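PDB 5HQJ: periplasmic binding protein/LacI transcriptional regulator from Burkholderia graminis C4D1M, which probably serves as the sugar-binding component of an ABC transporter, and is captured here with D-arabinose held between its two lobes. Local coordinates for residues D28-V33 / G57-W62; T130-A135 / N166-G171; A154-Q159 / S199-T204. All blocks are in the same frame, centred on the assembly; numbering follows the deposited sequence.

Contact 1: D28-V33 / G57-W62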
loop_
_atom_site.group_PDB
_atom_site.type_symbol
_atom_site.label_atom_id
_atom_site.label_comp_id
_atom_site.label_asym_id
_atom_site.label_seq_id
_atom_site.Cartn_x
_atom_site.Cartn_y
_atom_site.Cartn_z
ATOM N N ASP A 28 -22.132 -21.211 -6.600
ATOM C CA ASP A 28 -21.418 -22.150 -5.729
ATOM C C ASP A 28 -19.959 -21.742 -5.506
ATOM O O ASP A 28 -19.255 -22.352 -4.686
ATOM C CB ASP A 28 -21.460 -23.568 -6.310
ATOM C CG ASP A 28 -22.869 -24.057 -6.548
ATOM O OD1 ASP A 28 -23.739 -23.807 -5.681
ATOM O OD2 ASP A 28 -23.102 -24.682 -7.608
ATOM N N ILE A 29 -19.506 -20.717 -6.228
ATOM C CA ILE A 29 -18.138 -20.233 -6.076
ATOM C C ILE A 29 -18.037 -19.323 -4.878
ATOM O O ILE A 29 -18.872 -18.442 -4.660
ATOM C CB ILE A 29 -17.640 -19.478 -7.308
ATOM C CG1 ILE A 29 -17.616 -20.403 -8.520
ATOM C CG2 ILE A 29 -16.214 -18.937 -7.079
ATOM C CD1 ILE A 29 -17.241 -19.707 -9.825
ATOM N N SER A 30 -16.986 -19.547 -4.109
ATOM C CA SER A 30 -16.738 -18.820 -2.886
ATOM C C SER A 30 -15.325 -18.271 -2.938
ATOM O O SER A 30 -14.366 -19.035 -3.134
ATOM C CB SER A 30 -16.913 -19.735 -1.673
ATOM O OG SER A 30 -17.048 -18.991 -0.481
ATOM N N VAL A 31 -15.210 -16.953 -2.766
ATOM C CA VAL A 31 -13.924 -16.265 -2.741
ATOM C C VAL A 31 -13.819 -15.373 -1.519
ATOM O O VAL A 31 -14.803 -14.790 -1.065
ATOM C CB VAL A 31 -13.702 -15.414 -4.018
ATOM C CG1 VAL A 31 -13.718 -16.315 -5.234
ATOM C CG2 VAL A 31 -14.736 -14.271 -4.155
ATOM N N ALA A 32 -12.605 -15.252 -1.025
ATOM C CA ALA A 32 -12.301 -14.487 0.154
ATOM C C ALA A 32 -11.161 -13.515 -0.157
ATOM O O ALA A 32 -10.194 -13.894 -0.821
ATOM C CB ALA A 32 -11.934 -15.411 1.308
ATOM N N VAL A 33 -11.300 -12.272 0.306
ATOM C CA VAL A 33 -10.261 -11.266 0.139
ATOM C C VAL A 33 -9.848 -10.707 1.489
ATOM O O VAL A 33 -10.703 -10.360 2.318
ATOM C CB VAL A 33 -10.729 -10.138 -0.787
ATOM C CG1 VAL A 33 -9.582 -9.199 -1.067
ATOM C CG2 VAL A 33 -11.244 -10.694 -2.094
ATOM N N GLY A 57 -21.513 -12.896 -9.828
ATOM C CA GLY A 57 -22.503 -13.728 -9.170
ATOM C C GLY A 57 -21.964 -14.754 -8.187
ATOM O O GLY A 57 -22.624 -15.765 -7.920
ATOM N N VAL A 58 -20.782 -14.512 -7.635
ATOM C CA VAL A 58 -20.187 -15.457 -6.696
ATOM C C VAL A 58 -20.358 -14.983 -5.256
ATOM O O VAL A 58 -20.632 -13.804 -4.999
ATOM C CB VAL A 58 -18.698 -15.679 -7.007
ATOM C CG1 VAL A 58 -18.516 -15.931 -8.485
ATOM C CG2 VAL A 58 -17.853 -14.484 -6.580
ATOM N N LYS A 59 -20.201 -15.922 -4.328
ATOM C CA LYS A 59 -20.158 -15.622 -2.907
ATOM C C LYS A 59 -18.834 -14.947 -2.605
ATOM O O LYS A 59 -17.791 -15.376 -3.093
ATOM C CB LYS A 59 -20.331 -16.903 -2.071
ATOM C CG LYS A 59 -19.734 -16.844 -0.662
ATOM C CD LYS A 59 -20.416 -15.807 0.228
ATOM C CE LYS A 59 -19.710 -15.662 1.574
ATOM N NZ LYS A 59 -20.143 -14.431 2.299
ATOM N N TYR A 60 -18.890 -13.894 -1.796
ATOM C CA TYR A 60 -17.735 -13.076 -1.495
ATOM C C TYR A 60 -17.664 -12.814 0.004
ATOM O O TYR A 60 -18.683 -12.484 0.610
ATOM C CB TYR A 60 -17.826 -11.756 -2.281
ATOM C CG TYR A 60 -16.841 -10.692 -1.839
ATOM C CD1 TYR A 60 -15.507 -10.743 -2.216
ATOM C CD2 TYR A 60 -17.253 -9.628 -1.051
ATOM C CE1 TYR A 60 -14.617 -9.772 -1.808
ATOM C CE2 TYR A 60 -16.373 -8.648 -0.640
ATOM C CZ TYR A 60 -15.052 -8.725 -1.008
ATOM O OH TYR A 60 -14.147 -7.757 -0.615
ATOM N N GLN A 61 -16.478 -12.971 0.599
ATOM C CA GLN A 61 -16.224 -12.456 1.944
ATOM C C GLN A 61 -14.944 -11.632 2.045
ATOM O O GLN A 61 -13.893 -11.921 1.438
ATOM C CB GLN A 61 -16.172 -13.598 2.978
ATOM C CG GLN A 61 -15.696 -14.870 2.392
ATOM C CD GLN A 61 -15.541 -15.991 3.400
ATOM O OE1 GLN A 61 -15.617 -15.781 4.611
ATOM N NE2 GLN A 61 -15.319 -17.197 2.895
ATOM N N TRP A 62 -15.058 -10.601 2.862
ATOM C CA TRP A 62 -13.959 -9.750 3.260
ATOM C C TRP A 62 -13.561 -10.151 4.675
ATOM O O TRP A 62 -14.369 -10.041 5.599
ATOM C CB TRP A 62 -14.427 -8.289 3.142
ATOM C CG TRP A 62 -13.494 -7.213 3.533
ATOM C CD1 TRP A 62 -13.547 -6.459 4.661
ATOM C CD2 TRP A 62 -12.389 -6.721 2.777
ATOM N NE1 TRP A 62 -12.551 -5.516 4.654
ATOM C CE2 TRP A 62 -11.820 -5.661 3.505
ATOM C CE3 TRP A 62 -11.825 -7.063 1.539
ATOM C CZ2 TRP A 62 -10.712 -4.968 3.067
ATOM C CZ3 TRP A 62 -10.713 -6.349 1.102
ATOM C CH2 TRP A 62 -10.164 -5.339 1.865
#

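Contact 2: T130-A135 / N166-G171. With 64K (alpha-D-arabinopyranose), chain B.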
loop_
_atom_site.group_PDB
_atom_site.type_symbol
_atom_site.label_atom_id
_atom_site.label_comp_id
_atom_site.label_asym_id
_atom_site.label_seq_id
_atom_site.Cartn_x
_atom_site.Cartn_y
_atom_site.Cartn_z
ATOM N N THR A 130 1.026 -2.426 -7.276
ATOM C CA THR A 130 1.968 -1.389 -7.660
ATOM C C THR A 130 3.354 -1.981 -7.846
ATOM O O THR A 130 3.720 -2.975 -7.209
ATOM C CB THR A 130 1.993 -0.287 -6.574
ATOM O OG1 THR A 130 0.666 0.202 -6.475
ATOM C CG2 THR A 130 2.927 0.816 -6.914
ATOM N N ASN A 131 4.123 -1.356 -8.742
ATOM C CA ASN A 131 5.562 -1.603 -8.824
ATOM C C ASN A 131 6.188 -0.701 -7.800
ATOM O O ASN A 131 6.384 0.481 -8.044
ATOM C CB ASN A 131 6.120 -1.305 -10.210
ATOM C CG ASN A 131 7.604 -1.614 -10.320
ATOM O OD1 ASN A 131 8.318 -1.725 -9.308
ATOM N ND2 ASN A 131 8.079 -1.758 -11.553
ATOM N N ASN A 132 6.416 -1.250 -6.628
ATOM C CA ASN A 132 6.654 -0.388 -5.477
ATOM C C ASN A 132 8.039 0.204 -5.479
ATOM O O ASN A 132 8.204 1.369 -5.128
ATOM C CB ASN A 132 6.362 -1.159 -4.215
ATOM C CG ASN A 132 4.886 -1.311 -3.991
ATOM O OD1 ASN A 132 4.193 -0.345 -3.651
ATOM N ND2 ASN A 132 4.379 -2.520 -4.192
ATOM N N GLU A 133 9.031 -0.527 -5.964
ATOM C CA GLU A 133 10.348 0.096 -6.073
ATOM C C GLU A 133 10.270 1.231 -7.102
ATOM O O GLU A 133 10.790 2.316 -6.859
ATOM C CB GLU A 133 11.447 -0.910 -6.438
ATOM C CG GLU A 133 12.829 -0.267 -6.414
ATOM C CD GLU A 133 13.970 -1.268 -6.398
ATOM O OE1 GLU A 133 13.746 -2.435 -6.012
ATOM O OE2 GLU A 133 15.098 -0.878 -6.765
ATOM N N GLN A 134 9.595 1.030 -8.243
ATOM C CA GLN A 134 9.492 2.102 -9.229
ATOM C C GLN A 134 8.730 3.305 -8.661
ATOM O O GLN A 134 9.042 4.455 -8.973
ATOM C CB GLN A 134 8.806 1.619 -10.545
ATOM C CG GLN A 134 8.632 2.713 -11.595
ATOM C CD GLN A 134 9.947 3.352 -12.004
ATOM O OE1 GLN A 134 10.153 4.554 -11.825
ATOM N NE2 GLN A 134 10.841 2.552 -12.568
ATOM N N ALA A 135 7.713 3.059 -7.845
ATOM C CA ALA A 135 7.030 4.198 -7.244
ATOM C C ALA A 135 8.007 5.021 -6.365
ATOM O O ALA A 135 7.957 6.246 -6.329
ATOM C CB ALA A 135 5.852 3.732 -6.423
ATOM N N ASN A 166 9.001 -1.492 2.099
ATOM C CA ASN A 166 10.454 -1.514 2.026
ATOM C C ASN A 166 10.983 -1.345 0.603
ATOM O O ASN A 166 12.008 -0.722 0.403
ATOM C CB ASN A 166 11.015 -2.802 2.645
ATOM C CG ASN A 166 10.829 -2.838 4.132
ATOM O OD1 ASN A 166 10.688 -1.800 4.779
ATOM N ND2 ASN A 166 10.851 -4.023 4.696
ATOM N N GLU A 167 10.262 -1.852 -0.392
ATOM C CA GLU A 167 10.605 -1.585 -1.761
ATOM C C GLU A 167 10.492 -0.108 -2.111
ATOM O O GLU A 167 11.321 0.411 -2.830
ATOM C CB GLU A 167 9.717 -2.428 -2.668
ATOM C CG GLU A 167 10.129 -3.896 -2.581
ATOM C CD GLU A 167 9.169 -4.841 -3.279
ATOM O OE1 GLU A 167 8.007 -4.457 -3.473
ATOM O OE2 GLU A 167 9.572 -5.970 -3.625
ATOM N N ARG A 168 9.453 0.550 -1.621
ATOM C CA ARG A 168 9.280 1.968 -1.844
ATOM C C ARG A 168 10.491 2.707 -1.294
ATOM O O ARG A 168 11.051 3.608 -1.916
ATOM C CB ARG A 168 8.008 2.500 -1.156
ATOM C CG ARG A 168 6.752 1.957 -1.815
ATOM C CD ARG A 168 5.476 2.313 -1.034
ATOM N NE ARG A 168 4.405 1.478 -1.544
ATOM C CZ ARG A 168 3.210 1.339 -1.002
ATOM N NH1 ARG A 168 2.854 2.043 0.076
ATOM N NH2 ARG A 168 2.315 0.523 -1.573
ATOM N N ILE A 169 10.869 2.358 -0.078
ATOM C CA ILE A 169 12.060 2.984 0.509
ATOM C C ILE A 169 13.346 2.738 -0.313
ATOM O O ILE A 169 14.189 3.646 -0.564
ATOM C CB ILE A 169 12.286 2.485 1.965
ATOM C CG1 ILE A 169 11.103 2.865 2.859
ATOM C CG2 ILE A 169 13.597 3.039 2.582
ATOM C CD1 ILE A 169 11.107 2.152 4.218
ATOM N N ALA A 170 13.537 1.503 -0.742
ATOM C CA ALA A 170 14.693 1.181 -1.585
ATOM C C ALA A 170 14.695 1.970 -2.894
ATOM O O ALA A 170 15.744 2.451 -3.314
ATOM C CB ALA A 170 14.733 -0.293 -1.822
ATOM N N GLY A 171 13.527 2.134 -3.507
ATOM C CA GLY A 171 13.416 2.979 -4.683
ATOM C C GLY A 171 13.787 4.433 -4.447
ATOM O O GLY A 171 14.500 5.049 -5.242
HETATM O O2 64K B . -0.024 -0.098 -0.362
HETATM C C2 64K B . -0.036 0.208 1.074
HETATM C C3 64K B . -0.712 1.530 1.243
HETATM O O3 64K B . 0.177 2.548 0.839
HETATM C C4 64K B . -1.053 1.819 2.700
HETATM O O4 64K B . 0.127 2.034 3.497
HETATM C C5 64K B . -1.772 0.683 3.275
HETATM O O5 64K B . -0.908 -0.480 3.247
HETATM C C1 64K B . -0.786 -0.864 1.814
HETATM O O1 64K B . -0.068 -2.034 1.738
HETATM O O HOH W 1 5.944 -4.575 -5.580
#

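Contact 3: A154-Q159 / S199-T204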
loop_
_atom_site.group_PDB
_atom_site.type_symbol
_atom_site.label_atom_id
_atom_site.label_comp_id
_atom_site.label_asym_id
_atom_site.label_seq_id
_atom_site.Cartn_x
_atom_site.Cartn_y
_atom_site.Cartn_z
ATOM N N ALA A 154 13.778 13.229 5.084
ATOM C CA ALA A 154 13.367 12.131 5.968
ATOM C C ALA A 154 12.329 11.248 5.288
ATOM O O ALA A 154 11.570 11.706 4.440
ATOM C CB ALA A 154 12.820 12.650 7.301
ATOM N N ILE A 155 12.340 9.968 5.645
ATOM C CA ILE A 155 11.427 8.973 5.130
ATOM C C ILE A 155 10.661 8.357 6.279
ATOM O O ILE A 155 11.262 7.852 7.248
ATOM C CB ILE A 155 12.178 7.845 4.343
ATOM C CG1 ILE A 155 13.051 8.420 3.244
ATOM C CG2 ILE A 155 11.134 6.769 3.834
ATOM C CD1 ILE A 155 13.891 7.353 2.528
ATOM N N ILE A 156 9.334 8.427 6.190
ATOM C CA ILE A 156 8.413 7.907 7.221
ATOM C C ILE A 156 7.710 6.712 6.629
ATOM O O ILE A 156 7.059 6.839 5.570
ATOM C CB ILE A 156 7.392 8.975 7.680
ATOM C CG1 ILE A 156 8.097 10.286 8.064
ATOM C CG2 ILE A 156 6.549 8.454 8.801
ATOM C CD1 ILE A 156 9.132 10.166 9.148
ATOM N N THR A 157 7.821 5.551 7.279
ATOM C CA THR A 157 7.188 4.358 6.755
ATOM C C THR A 157 6.164 3.826 7.731
ATOM O O THR A 157 5.909 4.454 8.760
ATOM C CB THR A 157 8.258 3.297 6.370
ATOM O OG1 THR A 157 7.581 2.223 5.701
ATOM C CG2 THR A 157 9.104 2.794 7.575
ATOM N N GLY A 158 5.590 2.665 7.412
ATOM C CA GLY A 158 4.575 2.062 8.260
ATOM C C GLY A 158 5.188 0.959 9.078
ATOM O O GLY A 158 6.099 1.188 9.874
ATOM N N GLN A 159 4.719 -0.259 8.828
ATOM C CA GLN A 159 5.280 -1.425 9.483
ATOM C C GLN A 159 6.605 -1.827 8.788
ATOM O O GLN A 159 6.711 -1.858 7.566
ATOM C CB GLN A 159 4.242 -2.569 9.512
ATOM C CG GLN A 159 3.494 -2.892 8.197
ATOM C CD GLN A 159 2.191 -2.094 7.985
ATOM O OE1 GLN A 159 2.227 -0.938 7.593
ATOM N NE2 GLN A 159 1.043 -2.734 8.210
ATOM N N SER A 199 4.054 11.536 16.582
ATOM C CA SER A 199 5.236 11.543 17.456
ATOM C C SER A 199 6.520 11.525 16.654
ATOM O O SER A 199 7.468 12.320 16.847
ATOM C CB SER A 199 5.224 10.332 18.396
ATOM O OG SER A 199 3.969 10.202 19.038
ATOM N N VAL A 200 6.577 10.624 15.667
ATOM C CA VAL A 200 7.748 10.524 14.816
ATOM C C VAL A 200 7.999 11.795 14.047
ATOM O O VAL A 200 9.105 12.309 14.055
ATOM C CB VAL A 200 7.607 9.326 13.841
ATOM C CG1 VAL A 200 8.770 9.303 12.819
ATOM C CG2 VAL A 200 7.537 8.019 14.646
ATOM N N VAL A 201 6.964 12.337 13.412
ATOM C CA VAL A 201 7.149 13.558 12.656
ATOM C C VAL A 201 7.571 14.721 13.563
ATOM O O VAL A 201 8.471 15.477 13.185
ATOM C CB VAL A 201 5.881 13.937 11.876
ATOM C CG1 VAL A 201 5.974 15.362 11.313
ATOM C CG2 VAL A 201 5.704 12.970 10.727
ATOM N N GLU A 202 6.905 14.889 14.709
ATOM C CA GLU A 202 7.330 15.915 15.666
ATOM C C GLU A 202 8.827 15.835 16.008
ATOM O O GLU A 202 9.498 16.831 16.037
ATOM C CB GLU A 202 6.530 15.818 16.970
ATOM C CG GLU A 202 5.097 16.225 16.841
ATOM C CD GLU A 202 4.312 15.932 18.097
ATOM O OE1 GLU A 202 4.799 15.133 18.930
ATOM O OE2 GLU A 202 3.207 16.495 18.240
ATOM N N THR A 203 9.312 14.619 16.303
ATOM C CA THR A 203 10.713 14.410 16.637
ATOM C C THR A 203 11.652 14.737 15.469
ATOM O O THR A 203 12.692 15.378 15.634
ATOM C CB THR A 203 10.904 12.963 17.113
ATOM O OG1 THR A 203 10.164 12.777 18.328
ATOM C CG2 THR A 203 12.354 12.667 17.378
ATOM N N THR A 204 11.251 14.341 14.268
ATOM C CA THR A 204 12.039 14.661 13.090
ATOM C C THR A 204 12.265 16.146 12.873
ATOM O O THR A 204 13.386 16.597 12.578
ATOM C CB THR A 204 11.363 14.107 11.809
ATOM O OG1 THR A 204 11.057 12.724 11.984
ATOM C CG2 THR A 204 12.265 14.313 10.580
#

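Contact 1: D28-V33 / G57-W62
Val33 and Trp62 meet because both send a branch away from the backbone N: CG1 of Val33 (chi1 -173°) and the indole of Trp62 (chi1 178°) lean together, and CG1 reaches CZ3 at 3.8 Å. The other methyl of Val33, CG2, comes to the edge of the Tyr60 ring near its plane, 3.5 Å from CE1. Further back on this face, CG2 of Val31 lies at the same ring edge and also meets CG2 of Val58 at 4.0 Å. Just before the strands begin, CG1 of Val58 rests on CB of Ile29. The other face is more polar. OG of Ser30 sits 3.4 Å from CG of Lys59, whose chain bends at chi2 and runs forward along the strand, taking NZ to a bond with Tyr60 O, and CG of Gln61 packs on CB of Ala32. Underneath runs regular parallel pairing: Lys59 N to Ile29 O, Val31 N to Lys59 O, Gln61 N to Val31 O and Val33 N to Gln61 O, the last at 2.9 Å. Strand 59-62 is an edge strand of its sheet, with 30-34 between it and 87-90. The two strands are joined by helix 42-56, which ends in a Schellman motif at Gly57, as a beta-alpha-beta unit. That helix packs on Tyr60 and supplies Asn46 to its OH; helix 71-82 lies against Ala32 and Gln61 on the opposite face.

Contact 2: T130-A135 / N166-G171
NE and NH2 of Arg168 both donate to one oxygen, OD1 of Asn132, at 2.8 Å from NE and 2.9 Å from NH2. OD1 lies in the guanidinium plane, yet the amide is turned 39° from that plane, and both donors reach the oxygen from one face of the amide. The extended Arg168 chain carries its head to the sugar, where NH2 bonds arabinose O2 at 2.7 Å, nearly straight at 168°, and NH1 bonds O3. Asn132 thus acts as a second-shell residue, fixing the rotation of a guanidinium that touches the ligand; Val217 O and a cation-pi contact with Phe246 hold it further. Close packing continues along the backbones. Glu133 CA approaches Glu167 O at 3.4 Å and Glu133 O approaches Gly171 CA at 3.5 Å, both as CA-H...O contacts, and the absence of a side chain at Gly171 lets the helices come this near.

The partly exposed side is looser and relies on water and charge. A water accepts from Asn132 ND2 and donates to Glu167 OE1, bridging an amide and a carboxylate that do not bond directly. The carboxylates of Glu133 and Glu167 stay apart, OE1 of the former 6.0 Å from OE2 of the latter, and Glu133 forms its salt bridge with Lys174, further along the second helix. The contact joins the start of helix 132-146, N-capped by Asn131, to helix 163-176, with strand 150-156 connecting the two in the chain.

Contact 3: A154-Q159 / S199-T204
Ile156 and Val200 lie side by side, pointing opposite ways, the isoleucine reaching from the strand and the valine from the helix, and they touch through their ends: CD1 of Ile156 lies 3.8 Å from CG1 of Val200. CG1 of Ile156 stands anti to its carbonyl carbon (chi1 -51°), and a further bend at chi2 (-58°) sets CD1 in the neighbourhood of both Val200 and Thr204, whose OG1 is 4.3 Å away. CG1 of Ile156 also has CG2 of Val201 at 4.5 Å, a looser approach. Two residues earlier on the strand, Ala154 points its methyl at the helix and meets CG2 of Thr204 at 3.7 Å. Thr204 therefore shows two characters: CG2 turns to the strand, while its hydroxyl is hydrogen-bonded to Glu186 of the adjoining strand 181-188, so the polar group is satisfied although the residue is buried.

Apolar contact alone joins the two segments. Ala154 and Ile156 share the sheet face turned to the helix, and Ile155 between them faces the other way, where helix 163-176 packs through Ile172. The helix answers with Val200 and, one turn on, Thr204, with Val201 beside them. Neighbours widen the same layer: Val200 also rests on Glu186 and Gln188, and Val201 reaches helix 221-229. With strand 154-156 and helix 199-204 running nearly antiparallel, at 173°, and helices on both faces of the sheet, this is the strand-to-helix packing of the alpha/beta/alpha sandwich that makes up a periplasmic binding protein lobe.

How the contacts relate
Contact 1 belongs to one lobe and contacts 2 and 3 lie on the other side of the chain's centre, with the arabinose between. The centres of contacts 1 and 2 are 31 Å apart and those of contacts 1 and 3 are 38 Å apart, without touching. Contacts 2 and 3, 18 Å apart between centres, meet directly: CD1 of Ile169 on helix 163-176 packs at 3.7 Å on CB of Thr157, the residue following strand 150-156. Contact 2 alone places a side chain, Arg168, on the sugar; the side chain of Trp62 in contact 1 is about 10 Å from the bound arabinose, and the side chain of Ile156 in contact 3 is about 11 Å from the arabinose.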